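Local coordinates for DisA protein (Sorangium cellulosum, PDB 6CCA) that probably transfers methyl groups to carbon during polyketide assembly, as a gem-dimethylating methyltransferase of the disorazol assembly line, at residues S65-F73 / L108-Y117; A196-L204 / H392-N403. All blocks are in the same frame, centred on the assembly; numbering follows the deposited sequence.

From the N terminus, helix 55-75 is the first element to take part: in contact 1, helix 102-114 and the turn to Tyr-117 return to pack against residues 65-73, closing a short loop, about half of it helix. The chain runs on to helix 196-216, whose first turns are met 188 residues further along by 392-403; the loop that contact 2 closes includes most strands of the mixed sheet. The two loops follow one another, neither nested nor crossed, and the contact centres lie about 26 Å apart. Contact 1 ties together two N-terminal helices; contact 2 ties a helix to the start of strand 402-409, antiparallel to its sheet neighbours. Helix 55-75 serves both, since its Phe-58 touches Thr-197 and Ile-401.

Contact 1: S65-F73 / L108-Y117; sequences SEDLLLCIF and LLAILEGAGY
Two helices of the N-terminal helical region pack here, running at 121° to each other, and the axes of the two short segments approach to 9.6 Å; Leu-69 and Leu-112 meet at the centre and Tyr-117 closes one end. CD2 of Leu-69 reaches over the Leu-108 to Leu-112 turn, 3.7 Å from Ile-111 CB. Leu-112 splits its branches: CD1 lies 3.7 Å from Phe-73 CD2, while CD2 rests against the backbone of Glu-66 and Leu-70. After Gly-116, whose positive phi ends the helix in a Schellman motif, Tyr-117 turns back. With CG anti to the backbone N (chi1 -179°), Leu-70 extends its CD2 over the centre of the Tyr-117 ring, a CH-pi contact 3.6 Å from the centroid. Tyr-117 OH donates to Asp-67 OD1 at 2.5 Å, meeting the carboxylate from above its plane; Lys-134 also bonds this hydroxyl. The extended Glu-66 lays its carboxyl carbon CD 3.6 Å from Ala-115 CB, and its OE2 pairs with Arg-63 and, through a water, with Ile-111 O. Helix 342-346 touches Ser-65, Leu-108 and Ile-111, helix 152-163 touches Leu-68 and Cys-71, and strand 118-121 covers Leu-109 and Leu-112.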
# COMPACT_ATOMS: atom_id res chain seq x y z
N SER A 65 0.44 -16.12 -9.85
CA SER A 65 0.79 -16.20 -8.44
C SER A 65 0.30 -17.51 -7.83
O SER A 65 0.98 -18.10 -7.02
CB SER A 65 0.21 -14.98 -7.69
OG SER A 65 0.76 -13.77 -8.20
N GLU A 66 -0.90 -17.95 -8.20
CA GLU A 66 -1.44 -19.20 -7.72
C GLU A 66 -0.56 -20.40 -8.10
O GLU A 66 -0.25 -21.24 -7.25
CB GLU A 66 -2.84 -19.40 -8.32
CG GLU A 66 -3.84 -18.43 -7.76
CD GLU A 66 -5.15 -18.41 -8.54
OE1 GLU A 66 -5.26 -18.96 -9.63
OE2 GLU A 66 -6.07 -17.83 -7.98
N ASP A 67 -0.21 -20.46 -9.38
CA ASP A 67 0.63 -21.50 -9.92
C ASP A 67 2.05 -21.52 -9.34
O ASP A 67 2.59 -22.54 -8.97
CB ASP A 67 0.70 -21.33 -11.41
CG ASP A 67 -0.70 -21.56 -12.09
OD1 ASP A 67 -1.69 -21.94 -11.43
OD2 ASP A 67 -0.80 -21.19 -13.25
N LEU A 68 2.61 -20.32 -9.18
CA LEU A 68 3.92 -20.13 -8.56
C LEU A 68 3.90 -20.66 -7.14
O LEU A 68 4.87 -21.27 -6.70
CB LEU A 68 4.25 -18.60 -8.58
CG LEU A 68 5.71 -18.24 -8.26
CD1 LEU A 68 6.76 -18.87 -9.20
CD2 LEU A 68 5.77 -16.70 -8.22
N LEU A 69 2.82 -20.33 -6.41
CA LEU A 69 2.68 -20.80 -5.07
C LEU A 69 2.64 -22.35 -5.01
O LEU A 69 3.29 -22.94 -4.16
CB LEU A 69 1.43 -20.20 -4.42
CG LEU A 69 1.16 -20.66 -3.02
CD1 LEU A 69 2.30 -20.42 -2.06
CD2 LEU A 69 -0.12 -19.98 -2.48
N LEU A 70 1.88 -22.97 -5.87
CA LEU A 70 1.89 -24.44 -5.90
C LEU A 70 3.34 -24.96 -6.11
O LEU A 70 3.81 -25.88 -5.38
CB LEU A 70 1.00 -24.96 -6.97
CG LEU A 70 0.91 -26.51 -7.08
CD1 LEU A 70 0.57 -27.21 -5.77
CD2 LEU A 70 -0.08 -26.91 -8.19
N CYS A 71 4.04 -24.33 -7.05
CA CYS A 71 5.45 -24.65 -7.32
C CYS A 71 6.31 -24.48 -6.08
O CYS A 71 7.14 -25.37 -5.80
CB CYS A 71 5.97 -23.87 -8.51
SG CYS A 71 7.51 -24.60 -9.17
N ILE A 72 6.11 -23.43 -5.27
CA ILE A 72 6.90 -23.27 -4.05
C ILE A 72 6.71 -24.46 -3.08
O ILE A 72 7.67 -25.08 -2.58
CB ILE A 72 6.49 -21.96 -3.34
CG1 ILE A 72 7.02 -20.77 -4.16
CG2 ILE A 72 6.99 -21.95 -1.89
CD1 ILE A 72 6.40 -19.44 -3.84
N PHE A 73 5.48 -24.81 -2.82
CA PHE A 73 5.23 -26.04 -2.02
C PHE A 73 5.90 -27.31 -2.62
O PHE A 73 6.52 -28.11 -1.86
CB PHE A 73 3.74 -26.26 -1.81
CG PHE A 73 3.15 -25.37 -0.75
CD1 PHE A 73 3.23 -25.73 0.59
CD2 PHE A 73 2.48 -24.24 -1.10
CE1 PHE A 73 2.67 -24.93 1.59
CE2 PHE A 73 1.90 -23.43 -0.13
CZ PHE A 73 1.97 -23.77 1.21
N LEU A 108 -1.77 -18.85 2.48
CA LEU A 108 -1.21 -19.52 1.26
C LEU A 108 -2.05 -20.78 0.94
O LEU A 108 -2.36 -21.04 -0.22
CB LEU A 108 0.25 -19.88 1.42
CG LEU A 108 1.21 -18.70 1.64
CD1 LEU A 108 2.63 -19.18 1.87
CD2 LEU A 108 1.10 -17.63 0.51
N LEU A 109 -2.43 -21.54 1.99
CA LEU A 109 -3.33 -22.70 1.76
C LEU A 109 -4.65 -22.29 1.15
O LEU A 109 -5.13 -22.89 0.18
CB LEU A 109 -3.49 -23.50 3.06
CG LEU A 109 -2.21 -24.15 3.59
CD1 LEU A 109 -2.50 -24.86 4.92
CD2 LEU A 109 -1.47 -25.01 2.54
N ALA A 110 -5.27 -21.19 1.64
CA ALA A 110 -6.51 -20.72 1.07
C ALA A 110 -6.36 -20.20 -0.35
O ALA A 110 -7.28 -20.32 -1.15
CB ALA A 110 -7.14 -19.60 1.93
N ILE A 111 -5.22 -19.58 -0.69
CA ILE A 111 -4.95 -19.26 -2.11
C ILE A 111 -4.98 -20.52 -2.99
O ILE A 111 -5.64 -20.53 -4.04
CB ILE A 111 -3.57 -18.58 -2.31
CG1 ILE A 111 -3.65 -17.19 -1.68
CG2 ILE A 111 -3.29 -18.51 -3.79
CD1 ILE A 111 -2.38 -16.35 -1.71
N LEU A 112 -4.30 -21.57 -2.52
CA LEU A 112 -4.35 -22.85 -3.29
C LEU A 112 -5.79 -23.44 -3.38
O LEU A 112 -6.23 -23.99 -4.44
CB LEU A 112 -3.37 -23.84 -2.71
CG LEU A 112 -1.88 -23.47 -2.85
CD1 LEU A 112 -1.01 -24.52 -2.18
CD2 LEU A 112 -1.57 -23.21 -4.30
N GLU A 113 -6.50 -23.32 -2.30
CA GLU A 113 -7.90 -23.75 -2.27
C GLU A 113 -8.74 -22.97 -3.26
O GLU A 113 -9.49 -23.53 -4.05
CB GLU A 113 -8.43 -23.64 -0.84
CG GLU A 113 -9.88 -24.14 -0.72
CD GLU A 113 -10.56 -23.69 0.56
OE1 GLU A 113 -10.16 -22.68 1.22
OE2 GLU A 113 -11.49 -24.37 0.93
N GLY A 114 -8.59 -21.64 -3.29
CA GLY A 114 -9.34 -20.81 -4.20
C GLY A 114 -8.98 -21.01 -5.64
O GLY A 114 -9.82 -20.83 -6.54
N ALA A 115 -7.75 -21.47 -5.89
CA ALA A 115 -7.32 -21.78 -7.22
C ALA A 115 -7.78 -23.19 -7.70
O ALA A 115 -7.47 -23.55 -8.82
CB ALA A 115 -5.78 -21.72 -7.28
N GLY A 116 -8.40 -24.00 -6.84
CA GLY A 116 -8.81 -25.34 -7.25
C GLY A 116 -7.74 -26.42 -7.10
O GLY A 116 -7.94 -27.54 -7.56
N TYR A 117 -6.61 -26.12 -6.43
CA TYR A 117 -5.59 -27.12 -6.21
C TYR A 117 -5.74 -27.93 -4.95
O TYR A 117 -5.26 -29.07 -4.89
CB TYR A 117 -4.19 -26.44 -6.20
CG TYR A 117 -3.73 -25.84 -7.53
CD1 TYR A 117 -3.70 -26.60 -8.68
CD2 TYR A 117 -3.26 -24.52 -7.63
CE1 TYR A 117 -3.29 -26.09 -9.90
CE2 TYR A 117 -2.84 -24.01 -8.84
CZ TYR A 117 -2.84 -24.80 -9.98
OH TYR A 117 -2.44 -24.33 -11.20
O HOH W 1 -6.94 -18.39 -5.19

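Contact 2: A196-L204 / H392-N403; sequences ATADHFNEL and HSDGTSSWSIQN
An aromatic cluster joins the start of helix 196-216 to His-392 and Trp-399, which flank hairpin 393-398, and to Gln-402 and Asn-403 at the start of strand 402-409, on the antiparallel side of the methyltransferase sheet. At its centre is Phe-201. Gln-402 runs antiparallel alongside this ring and stacks its amide on it, planes 20° apart, with Gln-402 CG over that face 3.9 Å from the Phe-201 centroid. His-200 CD2 lies over the opposite face, so the phenyl ring is sandwiched. Its far end, Phe-201 CZ, comes 3.4 Å from Gln-402 O and 3.8 Å from Trp-399 CD1, the latter at the phenyl edge. His-200, with CG anti to the backbone N, swings its ring out to His-392. His-200 NE2 and His-392 NE2 share a nearly straight hydrogen bond of 2.9 Å, 163° at the hydrogen, in which either may donate. The imidazoles touch at their edges, planes at 71°, and Leu-204 CD1 reaches the His-392 edge beside this bond. At the other end Thr-197 CG2 presses on Trp-399 CZ2 at 3.5 Å.

Two waters bridge the polar end of Gln-402: one donates to OE1 and also bonds Thr-197 OG1, the other accepts from NE2 and can donate to Ala-198 O. Asn-335 of strand 330-337 takes a further bond from NE2, which helps fix the amide's rotation. Leu-51 of helix 45-52 covers His-392 and Trp-399, helix 55-75 lies against Thr-197 and Trp-399, and Asn-403 pairs through its backbone with Glu-336 of strand 330-337.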
# COMPACT_ATOMS: atom_id res chain seq x y z
N ALA A 196 2.90 1.66 -15.40
CA ALA A 196 1.69 2.40 -15.66
C ALA A 196 0.73 2.54 -14.48
O ALA A 196 0.27 3.66 -14.19
CB ALA A 196 0.94 1.83 -16.83
N THR A 197 0.41 1.45 -13.82
CA THR A 197 -0.59 1.55 -12.73
C THR A 197 -0.04 2.39 -11.57
O THR A 197 -0.74 3.29 -11.06
CB THR A 197 -1.08 0.16 -12.25
OG1 THR A 197 -0.00 -0.55 -11.66
CG2 THR A 197 -1.70 -0.65 -13.41
N ALA A 198 1.20 2.15 -11.14
CA ALA A 198 1.76 2.94 -10.02
C ALA A 198 1.78 4.47 -10.41
O ALA A 198 1.46 5.35 -9.59
CB ALA A 198 3.16 2.50 -9.61
N ASP A 199 2.21 4.75 -11.64
CA ASP A 199 2.31 6.14 -12.06
C ASP A 199 0.98 6.81 -12.14
O ASP A 199 0.85 7.96 -11.76
CB ASP A 199 3.03 6.25 -13.42
CG ASP A 199 4.51 5.94 -13.33
OD1 ASP A 199 5.08 5.94 -12.23
OD2 ASP A 199 5.07 5.71 -14.42
N HIS A 200 -0.06 6.08 -12.52
CA HIS A 200 -1.41 6.65 -12.59
C HIS A 200 -1.83 7.17 -11.19
O HIS A 200 -2.28 8.32 -11.01
CB HIS A 200 -2.39 5.61 -13.07
CG HIS A 200 -3.80 6.03 -12.93
ND1 HIS A 200 -4.49 6.65 -13.94
CD2 HIS A 200 -4.65 5.96 -11.88
CE1 HIS A 200 -5.73 6.91 -13.53
NE2 HIS A 200 -5.85 6.49 -12.29
N PHE A 201 -1.69 6.32 -10.21
CA PHE A 201 -2.00 6.71 -8.84
C PHE A 201 -1.06 7.75 -8.23
O PHE A 201 -1.53 8.60 -7.48
CB PHE A 201 -2.28 5.51 -7.94
CG PHE A 201 -3.49 4.74 -8.40
CD1 PHE A 201 -4.76 5.18 -8.13
CD2 PHE A 201 -3.33 3.58 -9.17
CE1 PHE A 201 -5.85 4.44 -8.57
CE2 PHE A 201 -4.41 2.90 -9.67
CZ PHE A 201 -5.67 3.37 -9.38
N ASN A 202 0.23 7.68 -8.55
CA ASN A 202 1.21 8.71 -8.11
C ASN A 202 0.79 10.09 -8.61
O ASN A 202 0.81 11.12 -7.89
CB ASN A 202 2.62 8.37 -8.62
CG ASN A 202 3.25 7.17 -7.93
OD1 ASN A 202 2.86 6.78 -6.83
ND2 ASN A 202 4.31 6.64 -8.53
N GLU A 203 0.30 10.11 -9.84
CA GLU A 203 -0.11 11.35 -10.47
C GLU A 203 -1.38 11.88 -9.87
O GLU A 203 -1.46 13.10 -9.70
CB GLU A 203 -0.19 11.24 -12.00
CG GLU A 203 1.19 11.02 -12.63
CD GLU A 203 2.17 12.21 -12.49
OE1 GLU A 203 1.77 13.37 -12.29
OE2 GLU A 203 3.39 11.94 -12.51
N LEU A 204 -2.30 10.98 -9.47
CA LEU A 204 -3.50 11.41 -8.76
C LEU A 204 -3.21 11.99 -7.40
O LEU A 204 -3.85 12.95 -7.00
CB LEU A 204 -4.55 10.27 -8.60
CG LEU A 204 -5.38 9.90 -9.80
CD1 LEU A 204 -6.26 8.73 -9.41
CD2 LEU A 204 -6.21 11.14 -10.20
N HIS A 392 -12.99 4.76 -10.87
CA HIS A 392 -12.25 4.15 -11.96
C HIS A 392 -13.07 3.10 -12.63
O HIS A 392 -12.73 1.92 -12.67
CB HIS A 392 -10.91 3.56 -11.46
CG HIS A 392 -9.93 4.60 -11.07
ND1 HIS A 392 -9.94 5.15 -9.81
CD2 HIS A 392 -8.97 5.24 -11.75
CE1 HIS A 392 -9.01 6.08 -9.74
NE2 HIS A 392 -8.40 6.15 -10.90
N SER A 393 -14.21 3.53 -13.18
CA SER A 393 -15.13 2.54 -13.81
C SER A 393 -15.61 2.96 -15.19
O SER A 393 -15.74 4.16 -15.50
CB SER A 393 -16.31 2.19 -12.88
OG SER A 393 -16.97 3.36 -12.51
N ASP A 394 -15.75 1.96 -16.05
CA ASP A 394 -16.17 2.18 -17.42
C ASP A 394 -17.17 1.08 -17.76
O ASP A 394 -16.77 -0.07 -18.09
CB ASP A 394 -14.97 2.03 -18.30
CG ASP A 394 -15.32 2.05 -19.78
OD1 ASP A 394 -16.31 2.70 -20.14
OD2 ASP A 394 -14.58 1.46 -20.60
N GLY A 395 -18.45 1.41 -17.59
CA GLY A 395 -19.51 0.44 -17.71
C GLY A 395 -19.42 -0.67 -16.68
O GLY A 395 -19.39 -0.40 -15.47
N THR A 396 -19.34 -1.92 -17.13
CA THR A 396 -19.19 -3.04 -16.22
C THR A 396 -17.74 -3.23 -15.77
O THR A 396 -17.49 -4.11 -14.98
CB THR A 396 -19.56 -4.43 -16.82
OG1 THR A 396 -18.96 -4.56 -18.12
CG2 THR A 396 -21.09 -4.66 -16.84
N SER A 397 -16.76 -2.48 -16.28
CA SER A 397 -15.39 -2.74 -15.83
C SER A 397 -15.01 -1.69 -14.83
O SER A 397 -15.40 -0.53 -14.96
CB SER A 397 -14.38 -2.66 -16.99
OG SER A 397 -14.52 -3.77 -17.84
N SER A 398 -14.17 -2.07 -13.88
CA SER A 398 -13.66 -1.10 -12.96
C SER A 398 -12.32 -1.59 -12.36
O SER A 398 -12.07 -2.80 -12.27
CB SER A 398 -14.69 -0.81 -11.86
OG SER A 398 -14.74 -1.94 -11.05
N TRP A 399 -11.49 -0.61 -11.98
CA TRP A 399 -10.19 -0.91 -11.33
C TRP A 399 -10.44 -0.96 -9.82
O TRP A 399 -10.85 0.05 -9.21
CB TRP A 399 -9.17 0.17 -11.64
CG TRP A 399 -7.78 -0.28 -11.36
CD1 TRP A 399 -7.02 -0.01 -10.30
CD2 TRP A 399 -6.97 -1.08 -12.24
NE1 TRP A 399 -5.80 -0.62 -10.40
CE2 TRP A 399 -5.73 -1.27 -11.60
CE3 TRP A 399 -7.18 -1.66 -13.48
CZ2 TRP A 399 -4.71 -2.02 -12.17
CZ3 TRP A 399 -6.18 -2.40 -14.02
CH2 TRP A 399 -4.96 -2.57 -13.38
N SER A 400 -10.24 -2.11 -9.25
CA SER A 400 -10.41 -2.28 -7.82
C SER A 400 -9.16 -2.60 -7.04
O SER A 400 -9.23 -2.69 -5.81
CB SER A 400 -11.45 -3.37 -7.51
OG SER A 400 -11.03 -4.58 -8.08
N ILE A 401 -8.03 -2.75 -7.70
CA ILE A 401 -6.80 -3.20 -7.07
C ILE A 401 -6.16 -2.12 -6.20
O ILE A 401 -5.46 -2.43 -5.22
CB ILE A 401 -5.77 -3.57 -8.19
CG1 ILE A 401 -6.17 -4.89 -8.80
CG2 ILE A 401 -4.34 -3.67 -7.64
CD1 ILE A 401 -5.27 -5.27 -9.99
N GLN A 402 -6.39 -0.89 -6.54
CA GLN A 402 -5.77 0.27 -5.94
C GLN A 402 -6.65 1.49 -6.14
O GLN A 402 -7.45 1.62 -7.13
CB GLN A 402 -4.44 0.55 -6.63
CG GLN A 402 -3.54 1.60 -6.05
CD GLN A 402 -2.14 1.60 -6.64
OE1 GLN A 402 -1.79 0.80 -7.51
NE2 GLN A 402 -1.35 2.55 -6.20
N ASN A 403 -6.54 2.41 -5.20
CA ASN A 403 -7.25 3.69 -5.32
C ASN A 403 -6.58 4.83 -4.57
O ASN A 403 -5.76 4.57 -3.63
CB ASN A 403 -8.72 3.53 -4.93
CG ASN A 403 -9.63 4.53 -5.66
OD1 ASN A 403 -9.17 5.31 -6.51
ND2 ASN A 403 -10.91 4.52 -5.31
O HOH W 2 0.59 0.13 -8.60
O HOH W 3 1.04 4.33 -6.85